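Local atomic coordinates of CLIP-associating protein 2 (Mus musculus, PDB entry 3WOZ), a protein that probably binds tubulin through its TOG domains and contributes to the control of microtubule dynamics. Residues R130-K144 against E168-E182. Residues are numbered along the deposited sequence; the frame is centred on the assembly and turned at random.
Sequences RFTVDQTQTPSLKVK and ETRLAVSRVITWTTE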
loop_
_atom_site.group_PDB
_atom_site.type_symbol
_atom_site.label_atom_id
_atom_site.label_comp_id
_atom_site.label_asym_id
_atom_site.label_seq_id
_atom_site.Cartn_x
_atom_site.Cartn_y
_atom_site.Cartn_z
ATOM N N ARG A 130 -7.991 -7.737 1.590
ATOM C CA ARG A 130 -8.784 -7.670 0.357
ATOM C C ARG A 130 -7.914 -7.603 -0.903
ATOM O O ARG A 130 -8.225 -8.248 -1.906
ATOM C CB ARG A 130 -9.762 -6.489 0.393
ATOM C CG ARG A 130 -10.990 -6.716 1.278
ATOM C CD ARG A 130 -11.943 -5.515 1.272
ATOM N NE ARG A 130 -11.363 -4.341 1.926
ATOM C CZ ARG A 130 -11.403 -4.106 3.237
ATOM N NH1 ARG A 130 -11.997 -4.962 4.061
ATOM N NH2 ARG A 130 -10.838 -3.009 3.728
ATOM N N PHE A 131 -6.826 -6.834 -0.847
ATOM C CA PHE A 131 -5.927 -6.687 -1.994
ATOM C C PHE A 131 -5.220 -7.999 -2.348
ATOM O O PHE A 131 -5.037 -8.309 -3.524
ATOM C CB PHE A 131 -4.906 -5.571 -1.747
ATOM C CG PHE A 131 -4.171 -5.120 -2.985
ATOM C CD1 PHE A 131 -4.861 -4.811 -4.155
ATOM C CD2 PHE A 131 -2.787 -4.970 -2.968
ATOM C CE1 PHE A 131 -4.185 -4.382 -5.293
ATOM C CE2 PHE A 131 -2.101 -4.537 -4.101
ATOM C CZ PHE A 131 -2.802 -4.245 -5.267
ATOM N N THR A 132 -4.838 -8.758 -1.325
ATOM C CA THR A 132 -4.195 -10.059 -1.501
ATOM C C THR A 132 -5.087 -11.029 -2.287
ATOM O O THR A 132 -4.604 -11.759 -3.154
ATOM C CB THR A 132 -3.798 -10.668 -0.137
ATOM O OG1 THR A 132 -2.869 -9.797 0.520
ATOM C CG2 THR A 132 -3.157 -12.047 -0.303
ATOM N N VAL A 133 -6.386 -11.014 -1.992
ATOM C CA VAL A 133 -7.341 -11.899 -2.660
ATOM C C VAL A 133 -7.947 -11.285 -3.928
ATOM O O VAL A 133 -8.538 -12.004 -4.739
ATOM C CB VAL A 133 -8.482 -12.369 -1.704
ATOM C CG1 VAL A 133 -7.917 -12.782 -0.358
ATOM C CG2 VAL A 133 -9.546 -11.288 -1.528
ATOM N N ASP A 134 -7.787 -9.969 -4.094
ATOM C CA ASP A 134 -8.462 -9.214 -5.157
ATOM C C ASP A 134 -8.500 -9.980 -6.477
ATOM O O ASP A 134 -7.457 -10.320 -7.049
ATOM C CB ASP A 134 -7.830 -7.829 -5.340
ATOM C CG ASP A 134 -8.810 -6.801 -5.893
ATOM O OD1 ASP A 134 -9.441 -7.066 -6.944
ATOM O OD2 ASP A 134 -8.939 -5.717 -5.281
ATOM N N GLN A 135 -9.722 -10.252 -6.935
ATOM C CA GLN A 135 -9.979 -11.139 -8.070
ATOM C C GLN A 135 -10.033 -10.395 -9.408
ATOM O O GLN A 135 -9.979 -11.019 -10.473
ATOM C CB GLN A 135 -11.292 -11.900 -7.838
ATOM C CG GLN A 135 -11.407 -13.232 -8.583
ATOM C CD GLN A 135 -10.762 -14.384 -7.833
ATOM O OE1 GLN A 135 -11.061 -14.625 -6.662
ATOM N NE2 GLN A 135 -9.879 -15.111 -8.513
ATOM N N THR A 136 -10.127 -9.067 -9.353
ATOM C CA THR A 136 -10.238 -8.238 -10.562
ATOM C C THR A 136 -8.874 -7.881 -11.169
ATOM O O THR A 136 -8.728 -6.846 -11.832
ATOM C CB THR A 136 -11.047 -6.943 -10.293
ATOM O OG1 THR A 136 -10.429 -6.200 -9.233
ATOM C CG2 THR A 136 -12.489 -7.271 -9.919
ATOM N N GLN A 137 -7.892 -8.756 -10.951
ATOM C CA GLN A 137 -6.497 -8.534 -11.356
ATOM C C GLN A 137 -5.645 -9.751 -10.999
ATOM O O GLN A 137 -6.027 -10.556 -10.144
ATOM C CB GLN A 137 -5.927 -7.282 -10.675
ATOM C CG GLN A 137 -6.038 -7.292 -9.152
ATOM C CD GLN A 137 -5.464 -6.049 -8.515
ATOM O OE1 GLN A 137 -6.045 -4.965 -8.595
ATOM N NE2 GLN A 137 -4.314 -6.200 -7.870
ATOM N N THR A 138 -4.489 -9.882 -11.650
ATOM C CA THR A 138 -3.583 -11.002 -11.382
ATOM C C THR A 138 -2.150 -10.513 -11.154
ATOM O O THR A 138 -1.403 -10.300 -12.113
ATOM C CB THR A 138 -3.642 -12.065 -12.498
ATOM O OG1 THR A 138 -5.012 -12.341 -12.818
ATOM C CG2 THR A 138 -2.958 -13.356 -12.056
ATOM N N PRO A 139 -1.768 -10.338 -9.873
ATOM C CA PRO A 139 -0.486 -9.750 -9.487
ATOM C C PRO A 139 0.730 -10.532 -9.976
ATOM O O PRO A 139 0.744 -11.767 -9.927
ATOM C CB PRO A 139 -0.536 -9.761 -7.950
ATOM C CG PRO A 139 -1.570 -10.786 -7.601
ATOM C CD PRO A 139 -2.582 -10.694 -8.695
ATOM N N SER A 140 1.738 -9.798 -10.439
ATOM C CA SER A 140 3.031 -10.365 -10.789
ATOM C C SER A 140 3.758 -10.823 -9.529
ATOM O O SER A 140 3.325 -10.532 -8.408
ATOM C CB SER A 140 3.873 -9.323 -11.526
ATOM O OG SER A 140 4.268 -8.277 -10.648
ATOM N N LEU A 141 4.867 -11.532 -9.714
ATOM C CA LEU A 141 5.692 -11.982 -8.597
ATOM C C LEU A 141 6.181 -10.811 -7.728
ATOM O O LEU A 141 6.200 -10.905 -6.502
ATOM C CB LEU A 141 6.882 -12.811 -9.100
ATOM C CG LEU A 141 6.613 -14.071 -9.939
ATOM C CD1 LEU A 141 7.869 -14.488 -10.704
ATOM C CD2 LEU A 141 6.086 -15.227 -9.085
ATOM N N LYS A 142 6.563 -9.712 -8.373
ATOM C CA LYS A 142 7.104 -8.545 -7.668
ATOM C C LYS A 142 6.036 -7.752 -6.906
ATOM O O LYS A 142 6.323 -7.194 -5.850
ATOM C CB LYS A 142 7.884 -7.645 -8.631
ATOM C CG LYS A 142 9.203 -8.257 -9.087
ATOM C CD LYS A 142 9.757 -7.570 -10.323
ATOM C CE LYS A 142 11.056 -8.225 -10.788
ATOM N NZ LYS A 142 12.149 -8.097 -9.777
ATOM N N VAL A 143 4.815 -7.712 -7.439
ATOM C CA VAL A 143 3.673 -7.121 -6.724
ATOM C C VAL A 143 3.377 -7.918 -5.445
ATOM O O VAL A 143 3.138 -7.331 -4.385
ATOM C CB VAL A 143 2.405 -6.995 -7.621
ATOM C CG1 VAL A 143 1.196 -6.531 -6.814
ATOM C CG2 VAL A 143 2.649 -6.025 -8.767
ATOM N N LYS A 144 3.427 -9.248 -5.552
ATOM C CA LYS A 144 3.241 -10.143 -4.404
ATOM C C LYS A 144 4.285 -9.877 -3.325
ATOM O O LYS A 144 3.955 -9.762 -2.147
ATOM C CB LYS A 144 3.315 -11.611 -4.838
ATOM C CG LYS A 144 2.070 -12.136 -5.553
ATOM C CD LYS A 144 2.296 -13.583 -6.013
ATOM C CE LYS A 144 1.171 -14.084 -6.907
ATOM N NZ LYS A 144 1.520 -15.407 -7.506
ATOM N N GLU A 168 -12.417 -13.152 5.162
ATOM C CA GLU A 168 -11.464 -12.447 4.298
ATOM C C GLU A 168 -10.008 -12.702 4.686
ATOM O O GLU A 168 -9.160 -12.931 3.820
ATOM C CB GLU A 168 -11.745 -10.945 4.294
ATOM C CG GLU A 168 -12.878 -10.539 3.371
ATOM C CD GLU A 168 -13.111 -9.037 3.333
ATOM O OE1 GLU A 168 -12.586 -8.314 4.213
ATOM O OE2 GLU A 168 -13.830 -8.581 2.417
ATOM N N THR A 169 -9.735 -12.670 5.987
ATOM C CA THR A 169 -8.390 -12.883 6.505
ATOM C C THR A 169 -7.993 -14.356 6.395
ATOM O O THR A 169 -6.816 -14.680 6.225
ATOM C CB THR A 169 -8.262 -12.366 7.952
ATOM O OG1 THR A 169 -8.812 -11.046 8.029
ATOM C CG2 THR A 169 -6.812 -12.307 8.378
ATOM N N ARG A 170 -8.989 -15.235 6.486
ATOM C CA ARG A 170 -8.809 -16.664 6.252
ATOM C C ARG A 170 -8.518 -16.929 4.773
ATOM O O ARG A 170 -7.665 -17.752 4.439
ATOM C CB ARG A 170 -10.067 -17.412 6.692
ATOM C CG ARG A 170 -9.880 -18.886 6.996
ATOM C CD ARG A 170 -10.947 -19.403 7.970
ATOM N NE ARG A 170 -12.299 -18.939 7.646
ATOM C CZ ARG A 170 -13.041 -18.153 8.427
ATOM N NH1 ARG A 170 -12.580 -17.735 9.601
ATOM N NH2 ARG A 170 -14.253 -17.789 8.033
ATOM N N LEU A 171 -9.233 -16.220 3.902
ATOM C CA LEU A 171 -9.056 -16.308 2.452
ATOM C C LEU A 171 -7.688 -15.770 2.012
ATOM O O LEU A 171 -7.106 -16.259 1.044
ATOM C CB LEU A 171 -10.186 -15.546 1.742
ATOM C CG LEU A 171 -10.335 -15.532 0.214
ATOM C CD1 LEU A 171 -10.761 -16.887 -0.339
ATOM C CD2 LEU A 171 -11.332 -14.457 -0.203
ATOM N N ALA A 172 -7.184 -14.770 2.735
ATOM C CA ALA A 172 -5.894 -14.150 2.421
ATOM C C ALA A 172 -4.720 -15.004 2.881
ATOM O O ALA A 172 -3.765 -15.205 2.126
ATOM C CB ALA A 172 -5.811 -12.764 3.024
ATOM N N VAL A 173 -4.799 -15.505 4.113
ATOM C CA VAL A 173 -3.749 -16.359 4.674
ATOM C C VAL A 173 -3.570 -17.646 3.855
ATOM O O VAL A 173 -2.445 -18.125 3.699
ATOM C CB VAL A 173 -3.985 -16.659 6.179
ATOM C CG1 VAL A 173 -3.022 -17.721 6.691
ATOM C CG2 VAL A 173 -3.833 -15.389 7.003
ATOM N N SER A 174 -4.675 -18.179 3.329
ATOM C CA SER A 174 -4.655 -19.345 2.435
ATOM C C SER A 174 -3.758 -19.115 1.223
ATOM O O SER A 174 -2.918 -19.952 0.898
ATOM C CB SER A 174 -6.068 -19.687 1.953
ATOM O OG SER A 174 -6.922 -19.988 3.035
ATOM N N ARG A 175 -3.955 -17.979 0.560
ATOM C CA ARG A 175 -3.152 -17.596 -0.601
ATOM C C ARG A 175 -1.672 -17.487 -0.256
ATOM O O ARG A 175 -0.820 -17.937 -1.027
ATOM C CB ARG A 175 -3.653 -16.281 -1.198
ATOM C CG ARG A 175 -5.014 -16.393 -1.862
ATOM C CD ARG A 175 -5.333 -15.170 -2.712
ATOM N NE ARG A 175 -4.402 -15.005 -3.830
ATOM C CZ ARG A 175 -4.672 -14.322 -4.941
ATOM N NH1 ARG A 175 -3.760 -14.226 -5.901
ATOM N NH2 ARG A 175 -5.854 -13.739 -5.100
ATOM N N VAL A 176 -1.382 -16.913 0.913
ATOM C CA VAL A 176 -0.013 -16.725 1.387
ATOM C C VAL A 176 0.690 -18.070 1.612
ATOM O O VAL A 176 1.855 -18.229 1.230
ATOM C CB VAL A 176 0.046 -15.830 2.665
ATOM C CG1 VAL A 176 1.472 -15.667 3.162
ATOM C CG2 VAL A 176 -0.558 -14.460 2.389
ATOM N N ILE A 177 -0.027 -19.025 2.215
ATOM C CA ILE A 177 0.489 -20.381 2.470
ATOM C C ILE A 177 1.105 -20.999 1.212
ATOM O O ILE A 177 2.226 -21.513 1.247
ATOM C CB ILE A 177 -0.617 -21.361 2.996
ATOM C CG1 ILE A 177 -1.476 -20.732 4.106
ATOM C CG2 ILE A 177 -0.003 -22.704 3.440
ATOM C CD1 ILE A 177 -0.840 -20.685 5.495
ATOM N N THR A 178 0.362 -20.943 0.109
ATOM C CA THR A 178 0.797 -21.536 -1.155
ATOM C C THR A 178 1.939 -20.749 -1.791
ATOM O O THR A 178 2.867 -21.340 -2.351
ATOM C CB THR A 178 -0.366 -21.687 -2.153
ATOM O OG1 THR A 178 -1.090 -20.454 -2.240
ATOM C CG2 THR A 178 -1.313 -22.792 -1.700
ATOM N N TRP A 179 1.873 -19.421 -1.686
ATOM C CA TRP A 179 2.944 -18.543 -2.157
ATOM C C TRP A 179 4.264 -18.834 -1.435
ATOM O O TRP A 179 5.337 -18.431 -1.891
ATOM C CB TRP A 179 2.560 -17.065 -1.990
ATOM C CG TRP A 179 1.414 -16.598 -2.862
ATOM C CD1 TRP A 179 0.814 -17.291 -3.877
ATOM C CD2 TRP A 179 0.759 -15.321 -2.811
ATOM N NE1 TRP A 179 -0.179 -16.531 -4.449
ATOM C CE2 TRP A 179 -0.235 -15.319 -3.815
ATOM C CE3 TRP A 179 0.915 -14.178 -2.012
ATOM C CZ2 TRP A 179 -1.072 -14.221 -4.041
ATOM C CZ3 TRP A 179 0.077 -13.085 -2.237
ATOM C CH2 TRP A 179 -0.902 -13.118 -3.245
ATOM N N THR A 180 4.177 -19.543 -0.313
ATOM C CA THR A 180 5.354 -19.906 0.472
ATOM C C THR A 180 6.119 -21.080 -0.154
ATOM O O THR A 180 7.264 -21.354 0.211
ATOM C CB THR A 180 4.976 -20.244 1.928
ATOM O OG1 THR A 180 3.845 -19.460 2.330
ATOM C CG2 THR A 180 6.128 -19.950 2.852
ATOM N N THR A 181 5.478 -21.763 -1.096
ATOM C CA THR A 181 6.109 -22.866 -1.816
ATOM C C THR A 181 6.500 -22.431 -3.230
ATOM O O THR A 181 7.035 -23.230 -4.004
ATOM C CB THR A 181 5.194 -24.123 -1.874
ATOM O OG1 THR A 181 3.979 -23.812 -2.567
ATOM C CG2 THR A 181 4.864 -24.619 -0.474
ATOM N N GLU A 182 6.238 -21.158 -3.539
ATOM C CA GLU A 182 6.443 -20.567 -4.869
ATOM C C GLU A 182 7.786 -20.937 -5.506
ATOM O O GLU A 182 8.841 -20.535 -5.006
ATOM C CB GLU A 182 6.273 -19.040 -4.806
ATOM C CG GLU A 182 6.403 -18.314 -6.145
ATOM C CD GLU A 182 5.402 -18.797 -7.180
ATOM O OE1 GLU A 182 4.207 -18.453 -7.067
ATOM O OE2 GLU A 182 5.815 -19.516 -8.112
#
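In this HEAT-repeat TOG domain, helix 167-179 packs against the end of helix 121-133 and the start of helix 141-155, so that V133, T132 and K144 meet L171, A172, R175 and W179. V133 is a knob in the hole formed by E168, L171, A172 and R175, its CG1 3.7 Å from L171 CG. Beside it a turn about the CG-CD bond of R175 (chi3 63°) brings one face of its guanidinium against T132 O, which sits toward the rim, 3.0 Å from R175 NH2 but poorly angled for a hydrogen bond; V133 O lies at the edge of the group. K144 stretches across W179, with CD over the six-membered ring, 3.9 Å from its centroid and 14° off the normal, while NZ makes an off-centre cation-pi contact with the five-membered ring. T132 CG2 lies 3.9 Å from W179 CH2; the T132 hydroxyl OG1 is hydrogen-bonded to L128 O. Replacing W179 with an alanine would probably leave the K144 methylenes without their aromatic bed and open a gap beside T132 CG2. At the far end of the interface, R130 NH1 and E168 OE1 form a salt bridge whose hydrogen bond, at 3.4 Å, is weak, the guanidinium and carboxylate planes turned 55° apart.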